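PDB 1QSA: soluble lytic murein transglycosylase from Escherichia coli, which cleaves the glycosidic bonds between N-acetylmuramic acid and N-acetylglucosamine in peptidoglycan, leaving a 1,6-anhydro bond in the muramic acid product. Local coordinates for residues A156-E159 with R160-L163; L163-A167 with G168-L172; Q185-A188 with S189-S193; E97-T101 with T102-C106; Q252-R255 with D256-A259. All blocks are in the same frame, centred on the assembly; numbering follows the deposited sequence.

All five contacts are local, each within a helix, at a helix start or across a helix-helix turn of the alpha-superhelix, and all lie away from the predicted active-site residue E478. Contacts 1 and 2 are consecutive on helix 154-166, share L163, have centres about 10 Å apart and reach one sulfate ion, through R162 and K166 respectively. Contact 3, two helices further on, packs against contact 1 where I161 CG2 lies 4.2 Å from I191 CG2. Contact 5 touches none of these, its nearest atoms staying about 7 Å from contact 2. Contact 4 comes first in the chain and stands apart, its centre about 22 Å from that of contact 1 and about 40 Å from that of contact 5.

Contact 1. Residues A156-E159 with R160-L163; sequences AYLE and RIRL. With SO4 (sulfate ion), chain N.
E159 and R162 both hold CG anti to the backbone N (chi1 171° and -172°), and with bends at chi2 of the glutamate and chi3 of the arginine the two chains run side by side, pointing the same way. This is an i to i+3 salt bridge on helix 154-166. The guanidinium grips the carboxylate side-on: NE of R162 meets OE1 of E159 at 2.9 Å, almost straight, and NH2 of R162 meets OE2 of E159 at 2.8 Å on its syn lone pair. The two planes are 31° apart. The sulfate, probably from the crystallisation liquor, lies at another edge of the guanidinium, taking NH1 of R162 on O3 at 3.0 Å and NH2 on O1 at 3.1 Å; Q216 is a further acceptor for NH1. The L163 side chain lies beside the carboxylate, its CG 3.6 Å from OE2 of E159. A leucine in place of R162 would probably leave the E159 carboxylate without its charge mate and the sulfate without two of its donors. NH2 of R162 serves two anions at once, and the glutamate, by holding the guanidinium at two points, is likely to set the plane in which it meets the sulfate.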
loop_
_atom_site.group_PDB
_atom_site.type_symbol
_atom_site.label_atom_id
_atom_site.label_comp_id
_atom_site.label_asym_id
_atom_site.label_seq_id
_atom_site.Cartn_x
_atom_site.Cartn_y
_atom_site.Cartn_z
ATOM N N ALA A 156 21.526 -1.832 -23.303
ATOM C CA ALA A 156 21.126 -1.719 -21.897
ATOM C C ALA A 156 20.783 -0.260 -21.596
ATOM O O ALA A 156 19.889 0.024 -20.792
ATOM C CB ALA A 156 22.248 -2.206 -20.968
ATOM N N TYR A 157 21.479 0.659 -22.261
ATOM C CA TYR A 157 21.237 2.090 -22.082
ATOM C C TYR A 157 19.839 2.420 -22.612
ATOM O O TYR A 157 19.015 3.021 -21.913
ATOM C CB TYR A 157 22.287 2.926 -22.832
ATOM C CG TYR A 157 22.293 4.387 -22.429
ATOM C CD1 TYR A 157 21.344 5.285 -22.941
ATOM C CD2 TYR A 157 23.210 4.861 -21.492
ATOM C CE1 TYR A 157 21.309 6.615 -22.521
ATOM C CE2 TYR A 157 23.183 6.196 -21.061
ATOM C CZ TYR A 157 22.230 7.062 -21.580
ATOM O OH TYR A 157 22.196 8.357 -21.136
ATOM N N LEU A 158 19.553 1.957 -23.826
ATOM C CA LEU A 158 18.260 2.204 -24.456
ATOM C C LEU A 158 17.122 1.531 -23.673
ATOM O O LEU A 158 16.029 2.096 -23.543
ATOM C CB LEU A 158 18.294 1.717 -25.910
ATOM C CG LEU A 158 17.277 2.357 -26.853
ATOM C CD1 LEU A 158 17.480 3.877 -26.912
ATOM C CD2 LEU A 158 17.426 1.734 -28.237
ATOM N N GLU A 159 17.395 0.357 -23.103
ATOM C CA GLU A 159 16.405 -0.366 -22.301
ATOM C C GLU A 159 15.989 0.426 -21.056
ATOM O O GLU A 159 14.820 0.403 -20.657
ATOM C CB GLU A 159 16.950 -1.747 -21.910
ATOM C CG GLU A 159 16.105 -2.527 -20.896
ATOM C CD GLU A 159 14.698 -2.871 -21.381
ATOM O OE1 GLU A 159 14.379 -2.627 -22.570
ATOM O OE2 GLU A 159 13.907 -3.388 -20.559
ATOM N N ARG A 160 16.934 1.123 -20.427
ATOM C CA ARG A 160 16.560 1.909 -19.263
ATOM C C ARG A 160 15.633 3.059 -19.659
ATOM O O ARG A 160 14.752 3.439 -18.879
ATOM C CB ARG A 160 17.775 2.442 -18.491
ATOM C CG ARG A 160 17.334 3.023 -17.151
ATOM C CD ARG A 160 18.481 3.468 -16.252
ATOM N NE ARG A 160 17.958 3.795 -14.930
ATOM C CZ ARG A 160 18.542 4.608 -14.057
ATOM N NH1 ARG A 160 19.687 5.208 -14.365
ATOM N NH2 ARG A 160 17.963 4.832 -12.878
ATOM N N ILE A 161 15.840 3.626 -20.853
ATOM C CA ILE A 161 14.977 4.710 -21.347
ATOM C C ILE A 161 13.547 4.172 -21.497
ATOM O O ILE A 161 12.581 4.811 -21.060
ATOM C CB ILE A 161 15.489 5.287 -22.705
ATOM C CG1 ILE A 161 16.776 6.087 -22.471
ATOM C CG2 ILE A 161 14.401 6.142 -23.363
ATOM C CD1 ILE A 161 17.368 6.717 -23.707
ATOM N N ARG A 162 13.428 2.959 -22.045
ATOM C CA ARG A 162 12.120 2.320 -22.216
ATOM C C ARG A 162 11.469 2.089 -20.847
ATOM O O ARG A 162 10.296 2.411 -20.645
ATOM C CB ARG A 162 12.263 0.980 -22.954
ATOM C CG ARG A 162 10.922 0.343 -23.337
ATOM C CD ARG A 162 11.108 -1.050 -23.934
ATOM N NE ARG A 162 11.546 -1.998 -22.915
ATOM C CZ ARG A 162 10.729 -2.683 -22.118
ATOM N NH1 ARG A 162 9.418 -2.576 -22.251
ATOM N NH2 ARG A 162 11.221 -3.509 -21.205
ATOM N N LEU A 163 12.246 1.575 -19.895
ATOM C CA LEU A 163 11.732 1.319 -18.545
ATOM C C LEU A 163 11.322 2.612 -17.831
ATOM O O LEU A 163 10.284 2.654 -17.145
ATOM C CB LEU A 163 12.771 0.567 -17.694
ATOM C CG LEU A 163 13.075 -0.895 -18.067
ATOM C CD1 LEU A 163 14.269 -1.405 -17.261
ATOM C CD2 LEU A 163 11.866 -1.774 -17.836
HETATM S S SO4 N . 8.199 -5.371 -20.046
HETATM O O1 SO4 N . 9.125 -4.616 -19.175
HETATM O O2 SO4 N . 7.228 -6.102 -19.207
HETATM O O3 SO4 N . 7.482 -4.434 -20.934
HETATM O O4 SO4 N . 8.961 -6.334 -20.870
#

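Contact 2. Residues L163-A167 with G168-L172; sequences LAMKA and GNTGL. With SO4 (sulfate ion), chain N.
A164 and N169 are joined through the backbone where helix 154-166 gives way to helix 170-178. Two hydrogen bonds return into the last helical turn: N169 N to A164 O at 2.9 Å, and G168 N to M165 O at 3.0 Å, the latter donor standing above the carbonyl plane. With the positive phi of G168 (83°) they form a Schellman motif; a CB on G168 would clash with A167 O. A second kind of bond starts the next helix. N169 is its N-cap, and OD1 accepts from L172 N at 3.3 Å, again from above the carbonyl plane. Its CG stands anti to the backbone N (chi1 -163°), which turns the amide back over the first turn, while ND2 goes to G132 O and S134 OG. Apolar contact is modest: A164 CB meets CD2 of L172 at 3.8 Å, joining the last turn of one helix to the first of the next. The charged contact is that of K166, which, bent at chi3 and chi4, brings NZ within 3.3 Å of sulfate O3 in a weak hydrogen bond, beside R162. Around this turn M165 packs on M217, V220 and A221 of helix 212-228 and on L194 of helix 185-196, whereas A164 rests against V173 of helix 170-178.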
loop_
_atom_site.group_PDB
_atom_site.type_symbol
_atom_site.label_atom_id
_atom_site.label_comp_id
_atom_site.label_asym_id
_atom_site.label_seq_id
_atom_site.Cartn_x
_atom_site.Cartn_y
_atom_site.Cartn_z
ATOM N N LEU A 163 12.246 1.575 -19.895
ATOM C CA LEU A 163 11.732 1.319 -18.545
ATOM C C LEU A 163 11.322 2.612 -17.831
ATOM O O LEU A 163 10.284 2.654 -17.145
ATOM C CB LEU A 163 12.771 0.567 -17.694
ATOM C CG LEU A 163 13.075 -0.895 -18.067
ATOM C CD1 LEU A 163 14.269 -1.405 -17.261
ATOM C CD2 LEU A 163 11.866 -1.774 -17.836
ATOM N N ALA A 164 12.127 3.663 -17.988
ATOM C CA ALA A 164 11.827 4.948 -17.353
ATOM C C ALA A 164 10.529 5.530 -17.937
ATOM O O ALA A 164 9.689 6.051 -17.206
ATOM C CB ALA A 164 12.998 5.931 -17.544
ATOM N N MET A 165 10.367 5.416 -19.253
ATOM C CA MET A 165 9.170 5.930 -19.926
ATOM C C MET A 165 7.924 5.199 -19.429
ATOM O O MET A 165 6.937 5.837 -19.058
ATOM C CB MET A 165 9.310 5.775 -21.441
ATOM C CG MET A 165 8.175 6.422 -22.243
ATOM S SD MET A 165 8.193 8.211 -22.115
ATOM C CE MET A 165 6.855 8.631 -23.256
ATOM N N LYS A 166 8.004 3.873 -19.350
ATOM C CA LYS A 166 6.879 3.051 -18.891
ATOM C C LYS A 166 6.505 3.360 -17.456
ATOM O O LYS A 166 5.329 3.295 -17.088
ATOM C CB LYS A 166 7.200 1.564 -19.028
ATOM C CG LYS A 166 7.176 1.065 -20.471
ATOM C CD LYS A 166 7.845 -0.301 -20.600
ATOM C CE LYS A 166 7.179 -1.349 -19.722
ATOM N NZ LYS A 166 5.806 -1.707 -20.154
ATOM N N ALA A 167 7.507 3.704 -16.646
ATOM C CA ALA A 167 7.274 4.045 -15.244
ATOM C C ALA A 167 6.753 5.468 -15.028
ATOM O O ALA A 167 6.411 5.850 -13.901
ATOM C CB ALA A 167 8.563 3.836 -14.440
ATOM N N GLY A 168 6.708 6.261 -16.096
ATOM C CA GLY A 168 6.257 7.641 -15.994
ATOM C C GLY A 168 7.369 8.586 -15.526
ATOM O O GLY A 168 7.120 9.762 -15.190
ATOM N N ASN A 169 8.598 8.068 -15.488
ATOM C CA ASN A 169 9.759 8.852 -15.060
ATOM C C ASN A 169 10.317 9.593 -16.273
ATOM O O ASN A 169 11.429 9.315 -16.749
ATOM C CB ASN A 169 10.805 7.913 -14.435
ATOM C CG ASN A 169 11.849 8.648 -13.603
ATOM O OD1 ASN A 169 11.947 9.878 -13.637
ATOM N ND2 ASN A 169 12.625 7.887 -12.836
ATOM N N THR A 170 9.537 10.560 -16.754
ATOM C CA THR A 170 9.914 11.344 -17.929
ATOM C C THR A 170 11.149 12.209 -17.684
ATOM O O THR A 170 11.876 12.541 -18.625
ATOM C CB THR A 170 8.734 12.186 -18.430
ATOM O OG1 THR A 170 8.218 12.964 -17.344
ATOM C CG2 THR A 170 7.639 11.269 -18.968
ATOM N N GLY A 171 11.377 12.592 -16.427
ATOM C CA GLY A 171 12.572 13.356 -16.104
ATOM C C GLY A 171 13.811 12.505 -16.386
ATOM O O GLY A 171 14.799 12.982 -16.963
ATOM N N LEU A 172 13.769 11.235 -15.977
ATOM C CA LEU A 172 14.886 10.321 -16.218
ATOM C C LEU A 172 15.014 10.038 -17.721
ATOM O O LEU A 172 16.118 9.973 -18.246
ATOM C CB LEU A 172 14.719 9.019 -15.426
ATOM C CG LEU A 172 15.786 7.928 -15.621
ATOM C CD1 LEU A 172 17.187 8.468 -15.318
ATOM C CD2 LEU A 172 15.457 6.715 -14.753
HETATM S S SO4 N . 8.199 -5.371 -20.046
HETATM O O1 SO4 N . 9.125 -4.616 -19.175
HETATM O O2 SO4 N . 7.228 -6.102 -19.207
HETATM O O3 SO4 N . 7.482 -4.434 -20.934
HETATM O O4 SO4 N . 8.961 -6.334 -20.870
#

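Contact 3. Residues Q185-A188 with S189-S193; sequences QTIA and SAIIS
The backbone bonds I191 N to I187 O and I192 N to A188 O, both 3.0 Å, are the i to i+4 pattern of an alpha-helix, here close to the beginning of helix 185-196 in the alpha-superhelix. Just before these, at the start of the helix, water takes the place of the direct i to i+4 bond. In the conformer described here, a water 2.7 Å from Q185 O donates to that carbonyl and accepts from S189 N, and a second does the same between T186 O and A190 N. The phi of I187, -108°, departs from the regular helix at this point, consistent with an opening turn widened enough to admit both waters. Among the side chains, I187 and I191 cross obliquely. I187 carries CG1 between its own backbone N and carbonyl carbon (chi1 57°), whereas I191 has CG1 anti to its carbonyl carbon (chi1 -70°); with these settings the two CD1 methyls come together. The pair belongs to the apolar seam between helices: both rest on F213 of helix 212-228, and I191 also touches V173 and A177 of helix 170-178 and F204 of helix 201-207. Within this helix the two side chains meet at their ends, CD1 of I187 lying 3.8 Å from CD1 of I191.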
loop_
_atom_site.group_PDB
_atom_site.type_symbol
_atom_site.label_atom_id
_atom_site.label_comp_id
_atom_site.label_asym_id
_atom_site.label_seq_id
_atom_site.Cartn_x
_atom_site.Cartn_y
_atom_site.Cartn_z
ATOM N N GLN A 185 21.955 8.557 -31.081
ATOM C CA GLN A 185 21.885 10.013 -31.054
ATOM C C GLN A 185 20.817 10.574 -31.992
ATOM O O GLN A 185 20.199 11.597 -31.700
ATOM C CB GLN A 185 23.254 10.616 -31.375
ATOM C CG GLN A 185 23.260 12.141 -31.490
ATOM C CD GLN A 185 22.694 12.843 -30.260
ATOM O OE1 GLN A 185 21.996 13.857 -30.375
ATOM N NE2 GLN A 185 22.987 12.303 -29.081
ATOM N N THR A 186 20.602 9.894 -33.111
ATOM C CA THR A 186 19.644 10.344 -34.110
ATOM C C THR A 186 18.190 10.457 -33.622
ATOM O O THR A 186 17.411 11.261 -34.160
ATOM C CB THR A 186 19.755 9.584 -35.441
ATOM O OG1 THR A 186 19.163 10.376 -36.473
ATOM C CG2 THR A 186 19.082 8.197 -35.369
ATOM N N ILE A 187 17.831 9.686 -32.592
ATOM C CA ILE A 187 16.477 9.779 -32.030
ATOM C C ILE A 187 16.409 10.460 -30.658
ATOM O O ILE A 187 15.325 10.569 -30.092
ATOM C CB ILE A 187 15.760 8.406 -31.926
ATOM C CG1 ILE A 187 16.576 7.426 -31.085
ATOM C CG2 ILE A 187 15.441 7.875 -33.316
ATOM C CD1 ILE A 187 15.835 6.127 -30.793
ATOM N N ALA A 188 17.543 10.945 -30.149
ATOM C CA ALA A 188 17.587 11.589 -28.833
ATOM C C ALA A 188 16.639 12.781 -28.674
ATOM O O ALA A 188 15.890 12.854 -27.707
ATOM C CB ALA A 188 19.023 12.007 -28.493
ATOM N N SER A 189 16.698 13.727 -29.608
ATOM C CA SER A 189 15.857 14.912 -29.551
ATOM C C SER A 189 14.378 14.554 -29.572
ATOM O O SER A 189 13.597 15.139 -28.825
ATOM C CB SER A 189 16.173 15.861 -30.709
ATOM O OG SER A 189 15.402 17.045 -30.603
ATOM N N ALA A 190 14.015 13.582 -30.409
ATOM C CA ALA A 190 12.629 13.131 -30.529
ATOM C C ALA A 190 12.150 12.536 -29.201
ATOM O O ALA A 190 11.028 12.796 -28.768
ATOM C CB ALA A 190 12.488 12.110 -31.665
ATOM N N ILE A 191 13.021 11.771 -28.543
ATOM C CA ILE A 191 12.679 11.163 -27.254
ATOM C C ILE A 191 12.470 12.247 -26.193
ATOM O O ILE A 191 11.510 12.198 -25.422
ATOM C CB ILE A 191 13.767 10.175 -26.796
ATOM C CG1 ILE A 191 13.753 8.943 -27.704
ATOM C CG2 ILE A 191 13.540 9.766 -25.328
ATOM C CD1 ILE A 191 14.969 8.032 -27.564
ATOM N N ILE A 192 13.369 13.222 -26.154
ATOM C CA ILE A 192 13.269 14.316 -25.193
ATOM C C ILE A 192 11.950 15.065 -25.431
ATOM O O ILE A 192 11.240 15.398 -24.482
ATOM C CB ILE A 192 14.479 15.276 -25.300
ATOM C CG1 ILE A 192 15.752 14.570 -24.839
ATOM C CG2 ILE A 192 14.262 16.523 -24.433
ATOM C CD1 ILE A 192 17.035 15.298 -25.201
ATOM N N SER A 193 11.596 15.267 -26.699
ATOM C CA SER A 193 10.351 15.958 -27.030
ATOM C C SER A 193 9.125 15.166 -26.578
ATOM O O SER A 193 8.138 15.754 -26.128
ATOM C CB SER A 193 10.268 16.242 -28.538
ATOM O OG SER A 193 11.233 17.213 -28.924
HETATM O O HOH W 1 18.487 13.636 -31.986
HETATM O O HOH W 2 15.699 13.064 -32.826
#

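Contact 4. Residues E97-T101 with T102-C106; sequences EKPGT and TEAQC
T101 and A104 share the capping bond that opens helix 102-114: OG1 of T101 accepts from A104 N at 3.1 Å. The threonine is the N-cap, and its chi1 of 67° sets OG1 between its backbone N and carbonyl carbon, from where it faces the first turn. The carbonyl of the same residue takes the first main-chain bond of the helix, from Q105 N at 2.9 Å.

A side-chain amide supplies the next hydrogen bond. Q105 runs extended beyond CG, back along the incoming loop, and NE2 donates to P99 O at 3.0 Å, with the acceptor lying in the amide plane. The other end of the amide, OE1, receives a water 2.9 Å away that is also weakly bound to NZ of K98, whose stronger partner is E127 in a salt bridge. Replacing Q105 by an alanine would probably leave the P99 carbonyl without this donor and the water without one of its anchors, freeing the loop to shift against the helix.

The apolar contact is that of the P99 ring, which lies against the helix, CG 3.5 Å from CB of A104. Separately, K98 makes a van der Waals contact with the glutamine amide as its chain passes at a slant, its CE 3.5 Å from CD of Q105. Outside the two segments, S76 of helix 69-84 accepts from T101 N, and P99 and A104 both pack on its side chain. Together these features make a classical N-capped helix start, with a proline packed on the first turn, one turn ahead of C106, which is joined to C139 in a disulfide.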
loop_
_atom_site.group_PDB
_atom_site.type_symbol
_atom_site.label_atom_id
_atom_site.label_comp_id
_atom_site.label_asym_id
_atom_site.label_seq_id
_atom_site.Cartn_x
_atom_site.Cartn_y
_atom_site.Cartn_z
ATOM N N GLU A 97 30.188 -9.055 1.458
ATOM C CA GLU A 97 29.020 -9.468 0.677
ATOM C C GLU A 97 28.159 -8.251 0.336
ATOM O O GLU A 97 28.186 -7.244 1.038
ATOM C CB GLU A 97 28.155 -10.466 1.451
ATOM C CG GLU A 97 28.879 -11.706 1.963
ATOM C CD GLU A 97 29.748 -12.373 0.914
ATOM O OE1 GLU A 97 29.313 -12.491 -0.255
ATOM O OE2 GLU A 97 30.880 -12.784 1.268
ATOM N N LYS A 98 27.378 -8.373 -0.732
ATOM C CA LYS A 98 26.483 -7.308 -1.194
ATOM C C LYS A 98 25.566 -6.862 -0.039
ATOM O O LYS A 98 24.934 -7.696 0.614
ATOM C CB LYS A 98 25.649 -7.866 -2.353
ATOM C CG LYS A 98 24.637 -6.933 -2.976
ATOM C CD LYS A 98 23.739 -7.747 -3.907
ATOM C CE LYS A 98 22.773 -6.876 -4.683
ATOM N NZ LYS A 98 21.874 -7.690 -5.571
ATOM N N PRO A 99 25.550 -5.555 0.282
ATOM C CA PRO A 99 24.704 -5.054 1.372
ATOM C C PRO A 99 23.211 -5.026 1.060
ATOM O O PRO A 99 22.795 -5.295 -0.064
ATOM C CB PRO A 99 25.275 -3.657 1.657
ATOM C CG PRO A 99 25.874 -3.246 0.359
ATOM C CD PRO A 99 26.451 -4.503 -0.225
ATOM N N GLY A 100 22.421 -4.646 2.060
ATOM C CA GLY A 100 20.975 -4.642 1.917
ATOM C C GLY A 100 20.261 -3.538 1.167
ATOM O O GLY A 100 19.299 -3.814 0.447
ATOM N N THR A 101 20.683 -2.292 1.338
ATOM C CA THR A 101 19.990 -1.191 0.671
ATOM C C THR A 101 20.559 -0.897 -0.696
ATOM O O THR A 101 21.720 -1.199 -0.970
ATOM C CB THR A 101 20.039 0.097 1.503
ATOM O OG1 THR A 101 21.390 0.576 1.576
ATOM C CG2 THR A 101 19.535 -0.176 2.915
ATOM N N THR A 102 19.752 -0.270 -1.543
ATOM C CA THR A 102 20.211 0.075 -2.877
ATOM C C THR A 102 21.387 1.030 -2.821
ATOM O O THR A 102 22.382 0.816 -3.528
ATOM C CB THR A 102 19.092 0.709 -3.713
ATOM O OG1 THR A 102 17.975 -0.181 -3.727
ATOM C CG2 THR A 102 19.563 0.919 -5.140
ATOM N N GLU A 103 21.315 2.032 -1.944
ATOM C CA GLU A 103 22.397 3.011 -1.816
ATOM C C GLU A 103 23.704 2.322 -1.420
ATOM O O GLU A 103 24.747 2.557 -2.038
ATOM C CB GLU A 103 22.050 4.110 -0.811
ATOM C CG GLU A 103 23.109 5.201 -0.744
ATOM C CD GLU A 103 22.786 6.290 0.265
ATOM O OE1 GLU A 103 21.681 6.276 0.860
ATOM O OE2 GLU A 103 23.653 7.163 0.475
ATOM N N ALA A 104 23.632 1.420 -0.438
ATOM C CA ALA A 104 24.818 0.669 -0.003
ATOM C C ALA A 104 25.332 -0.230 -1.139
ATOM O O ALA A 104 26.545 -0.409 -1.285
ATOM C CB ALA A 104 24.507 -0.171 1.247
ATOM N N GLN A 105 24.430 -0.781 -1.953
ATOM C CA GLN A 105 24.843 -1.643 -3.069
ATOM C C GLN A 105 25.595 -0.824 -4.117
ATOM O O GLN A 105 26.597 -1.290 -4.670
ATOM C CB GLN A 105 23.632 -2.340 -3.682
ATOM C CG GLN A 105 23.042 -3.404 -2.751
ATOM C CD GLN A 105 21.670 -3.874 -3.195
ATOM O OE1 GLN A 105 21.191 -3.507 -4.271
ATOM N NE2 GLN A 105 21.039 -4.708 -2.375
ATOM N N CYS A 106 25.114 0.394 -4.375
ATOM C CA CYS A 106 25.773 1.295 -5.324
ATOM C C CYS A 106 27.213 1.517 -4.854
ATOM O O CYS A 106 28.159 1.463 -5.634
ATOM C CB CYS A 106 25.084 2.654 -5.359
ATOM S SG CYS A 106 23.366 2.678 -5.970
HETATM O O HOH W 3 21.013 -4.871 -6.820
#

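Contact 5. Residues Q252-R255 with D256-A259; sequences QELR and DIVA
Q252 and D256, one turn apart on helix 248-260, cross at about a right angle, with the amide and carboxylate planes 66° apart. NE2 of Q252 donates to OD1 of D256 at 2.9 Å, arriving on the syn side but 34° out of the carboxylate plane. The bend of the glutamine at chi2 (55°) brings its amide beside the aspartate. The opposite end of that amide faces R255: OE1 of Q252 accepts from NH1 of R255 at 2.9 Å, at the edge of the guanidinium and near its plane. One amide thus bridges R255 and D256, presumably a cation and an anion. On another face of the helix E253 and I257 pass at a slant, CG of E253 being 4.1 Å from CD1 of I257. L254, I257 and V258 all pack on F222 of helix 212-228, whereas R255 and V258 rest on W274 of helix 269-280. Both ends of the polar pair have further partners in helix 269-280 and the loop after it, NE2 of Q252 bonding to A278 O and OD1 of D256 to S282 OG. A flipped amide would set its oxygen against the D256 carboxylate and its nitrogen against a guanidinium N-H, which is likely to fix its rotation.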
loop_
_atom_site.group_PDB
_atom_site.type_symbol
_atom_site.label_atom_id
_atom_site.label_comp_id
_atom_site.label_asym_id
_atom_site.label_seq_id
_atom_site.Cartn_x
_atom_site.Cartn_y
_atom_site.Cartn_z
ATOM N N GLN A 252 -4.841 -3.186 -30.959
ATOM C CA GLN A 252 -5.825 -3.460 -29.909
ATOM C C GLN A 252 -5.397 -2.835 -28.586
ATOM O O GLN A 252 -6.246 -2.390 -27.818
ATOM C CB GLN A 252 -6.082 -4.961 -29.730
ATOM C CG GLN A 252 -7.255 -5.288 -28.761
ATOM C CD GLN A 252 -8.581 -4.615 -29.146
ATOM O OE1 GLN A 252 -8.929 -4.518 -30.325
ATOM N NE2 GLN A 252 -9.328 -4.154 -28.139
ATOM N N GLU A 253 -4.089 -2.791 -28.319
ATOM C CA GLU A 253 -3.616 -2.171 -27.084
ATOM C C GLU A 253 -4.003 -0.701 -27.116
ATOM O O GLU A 253 -4.427 -0.136 -26.099
ATOM C CB GLU A 253 -2.092 -2.285 -26.899
ATOM C CG GLU A 253 -1.650 -1.574 -25.601
ATOM C CD GLU A 253 -0.142 -1.479 -25.374
ATOM O OE1 GLU A 253 0.635 -1.596 -26.338
ATOM O OE2 GLU A 253 0.256 -1.250 -24.207
ATOM N N LEU A 254 -3.872 -0.073 -28.285
ATOM C CA LEU A 254 -4.234 1.334 -28.406
ATOM C C LEU A 254 -5.743 1.505 -28.170
ATOM O O LEU A 254 -6.167 2.462 -27.529
ATOM C CB LEU A 254 -3.861 1.891 -29.781
ATOM C CG LEU A 254 -2.380 1.878 -30.164
ATOM C CD1 LEU A 254 -2.219 2.648 -31.466
ATOM C CD2 LEU A 254 -1.518 2.517 -29.059
ATOM N N ARG A 255 -6.539 0.578 -28.703
ATOM C CA ARG A 255 -7.993 0.638 -28.518
ATOM C C ARG A 255 -8.333 0.514 -27.038
ATOM O O ARG A 255 -9.172 1.257 -26.538
ATOM C CB ARG A 255 -8.698 -0.482 -29.283
ATOM C CG ARG A 255 -8.745 -0.280 -30.783
ATOM C CD ARG A 255 -9.761 -1.227 -31.410
ATOM N NE ARG A 255 -9.614 -1.251 -32.861
ATOM C CZ ARG A 255 -9.010 -2.227 -33.529
ATOM N NH1 ARG A 255 -8.518 -3.278 -32.885
ATOM N NH2 ARG A 255 -8.904 -2.157 -34.846
ATOM N N ASP A 256 -7.657 -0.406 -26.342
ATOM C CA ASP A 256 -7.880 -0.627 -24.904
ATOM C C ASP A 256 -7.600 0.645 -24.112
ATOM O O ASP A 256 -8.350 1.006 -23.201
ATOM C CB ASP A 256 -6.972 -1.748 -24.363
ATOM C CG ASP A 256 -7.378 -3.140 -24.827
ATOM O OD1 ASP A 256 -8.410 -3.311 -25.504
ATOM O OD2 ASP A 256 -6.640 -4.088 -24.502
ATOM N N ILE A 257 -6.487 1.300 -24.445
ATOM C CA ILE A 257 -6.075 2.532 -23.782
ATOM C C ILE A 257 -7.169 3.602 -23.867
ATOM O O ILE A 257 -7.518 4.228 -22.860
ATOM C CB ILE A 257 -4.752 3.043 -24.391
ATOM C CG1 ILE A 257 -3.599 2.153 -23.915
ATOM C CG2 ILE A 257 -4.509 4.511 -24.041
ATOM C CD1 ILE A 257 -2.330 2.325 -24.718
ATOM N N VAL A 258 -7.742 3.772 -25.056
ATOM C CA VAL A 258 -8.794 4.766 -25.253
ATOM C C VAL A 258 -10.091 4.367 -24.552
ATOM O O VAL A 258 -10.724 5.199 -23.896
ATOM C CB VAL A 258 -9.034 5.018 -26.754
ATOM C CG1 VAL A 258 -10.266 5.904 -26.965
ATOM C CG2 VAL A 258 -7.814 5.693 -27.355
ATOM N N ALA A 259 -10.452 3.088 -24.651
ATOM C CA ALA A 259 -11.678 2.574 -24.033
ATOM C C ALA A 259 -11.720 2.850 -22.535
ATOM O O ALA A 259 -12.782 3.145 -21.985
ATOM C CB ALA A 259 -11.835 1.085 -24.315
#